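Local coordinates for protein ribonucleoside-diphosphate reductase small chain 2 (Saccharomyces cerevisiae, PDB 1JK0) that takes part in making deoxyribonucleotides from ribonucleotides for DNA synthesis and is required for proper folding of its partner small subunit and assembly with the large subunits, at residues E177-A181 and I242-I247. Residues are numbered along the deposited sequence; the frame is centred on the assembly and turned at random.
Sequences ERLVA and IIEKII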
# COMPACT_ATOMS: atom_id res chain seq x y z
N GLU B 177 -10.11 -6.55 -22.96
CA GLU B 177 -10.67 -5.29 -23.42
C GLU B 177 -10.34 -4.16 -22.45
O GLU B 177 -9.72 -3.16 -22.83
CB GLU B 177 -12.18 -5.42 -23.60
CG GLU B 177 -12.57 -6.15 -24.87
CD GLU B 177 -14.06 -6.41 -24.98
OE1 GLU B 177 -14.47 -7.01 -25.99
OE2 GLU B 177 -14.81 -6.01 -24.06
N ARG B 178 -10.76 -4.33 -21.19
CA ARG B 178 -10.51 -3.33 -20.16
C ARG B 178 -9.04 -2.94 -20.16
O ARG B 178 -8.68 -1.80 -19.85
CB ARG B 178 -10.88 -3.86 -18.78
CG ARG B 178 -12.30 -4.38 -18.67
CD ARG B 178 -12.73 -4.46 -17.21
NE ARG B 178 -12.34 -5.68 -16.52
CZ ARG B 178 -12.94 -6.85 -16.69
NH1 ARG B 178 -13.96 -6.95 -17.53
NH2 ARG B 178 -12.55 -7.92 -16.00
N LEU B 179 -8.17 -3.89 -20.48
CA LEU B 179 -6.74 -3.60 -20.52
C LEU B 179 -6.45 -2.60 -21.62
O LEU B 179 -5.85 -1.55 -21.37
CB LEU B 179 -5.96 -4.89 -20.74
CG LEU B 179 -4.93 -5.32 -19.68
CD1 LEU B 179 -5.35 -4.89 -18.28
CD2 LEU B 179 -4.79 -6.81 -19.75
N VAL B 180 -6.88 -2.90 -22.84
CA VAL B 180 -6.65 -1.99 -23.97
C VAL B 180 -7.20 -0.58 -23.68
O VAL B 180 -6.54 0.42 -23.96
CB VAL B 180 -7.28 -2.55 -25.27
CG1 VAL B 180 -6.97 -1.62 -26.43
CG2 VAL B 180 -6.74 -3.94 -25.56
N ALA B 181 -8.39 -0.51 -23.10
CA ALA B 181 -8.99 0.78 -22.76
C ALA B 181 -8.11 1.50 -21.75
O ALA B 181 -7.79 2.68 -21.90
CB ALA B 181 -10.37 0.58 -22.17
N ILE B 242 -12.11 -4.77 -32.43
CA ILE B 242 -12.54 -4.12 -31.19
C ILE B 242 -11.41 -3.25 -30.64
O ILE B 242 -11.65 -2.15 -30.14
CB ILE B 242 -12.93 -5.15 -30.12
CG1 ILE B 242 -14.02 -6.08 -30.65
CG2 ILE B 242 -13.42 -4.44 -28.88
CD1 ILE B 242 -14.44 -7.16 -29.68
N ILE B 243 -10.18 -3.75 -30.73
CA ILE B 243 -9.03 -3.00 -30.26
C ILE B 243 -9.02 -1.65 -30.97
O ILE B 243 -9.17 -0.60 -30.35
CB ILE B 243 -7.71 -3.72 -30.57
CG1 ILE B 243 -7.67 -5.06 -29.84
CG2 ILE B 243 -6.52 -2.85 -30.16
CD1 ILE B 243 -6.42 -5.86 -30.08
N GLU B 244 -8.85 -1.70 -32.28
CA GLU B 244 -8.85 -0.49 -33.08
C GLU B 244 -10.13 0.32 -32.82
O GLU B 244 -10.16 1.53 -33.07
CB GLU B 244 -8.72 -0.82 -34.56
CG GLU B 244 -8.52 0.39 -35.45
CD GLU B 244 -8.27 0.02 -36.90
OE1 GLU B 244 -9.15 -0.63 -37.50
OE2 GLU B 244 -7.21 0.38 -37.43
N LYS B 245 -11.17 -0.34 -32.32
CA LYS B 245 -12.43 0.34 -32.04
C LYS B 245 -12.37 1.08 -30.70
O LYS B 245 -13.06 2.09 -30.51
CB LYS B 245 -13.61 -0.65 -32.02
CG LYS B 245 -14.07 -1.14 -33.40
CD LYS B 245 -15.33 -2.03 -33.32
CE LYS B 245 -16.56 -1.25 -32.84
NZ LYS B 245 -17.79 -2.08 -32.70
N ILE B 246 -11.54 0.59 -29.79
CA ILE B 246 -11.39 1.21 -28.47
C ILE B 246 -10.45 2.41 -28.52
O ILE B 246 -10.73 3.45 -27.92
CB ILE B 246 -10.87 0.19 -27.45
CG1 ILE B 246 -11.84 -0.99 -27.38
CG2 ILE B 246 -10.75 0.84 -26.08
CD1 ILE B 246 -11.39 -2.10 -26.46
N ILE B 247 -9.35 2.27 -29.25
CA ILE B 247 -8.37 3.35 -29.37
C ILE B 247 -8.94 4.57 -30.09
O ILE B 247 -8.88 5.69 -29.57
CB ILE B 247 -7.12 2.89 -30.14
CG1 ILE B 247 -6.19 2.12 -29.20
CG2 ILE B 247 -6.41 4.09 -30.76
CD1 ILE B 247 -6.75 0.81 -28.72
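Val180 packs among Ile243, Ile246 and Ile247 where helices 175-188 and 240-258 meet in the all-helical, ferritin-like fold of the small chain. The two segments run roughly the same way, crossing at -35° with their axes 9.7 Å apart at closest approach. No hydrogen bond links them. The tight part centres on Val180. Its CG1 lies anti to the backbone N (chi1 -178°), and this branch does most of the touching. It meets CD1 of Ile247, and the two side chains cross at about a right angle. The same CG1 lies 4.0 Å from CG2 of Ile243. CB of Val180 faces CD1 of Ile246 at 4.3 Å. Phe231 of helix 207-232 touches both Val180 and Ile243, and Leu286 of helix 277-288 touches Ile243 and Ile247, so two more helices close this side. The Glu177 end is more polar, though still buried. Its carboxylate reaches Ile242 through OE1, 3.7 Å from CD1, a polar atom against a methyl group. OE2 is held by the backbone N of Leu174, while OE1 has a long, weak ion pair with Arg15. Solvent lies beyond helix 240-258: Glu244 points away and is partly exposed, and Lys245, on the flank, is exposed. Beyond Val180, Ala181 offers a small surface to Ile246, whose CG2 rests 3.8 Å from CA of Ala181 and 3.9 Å from its CB.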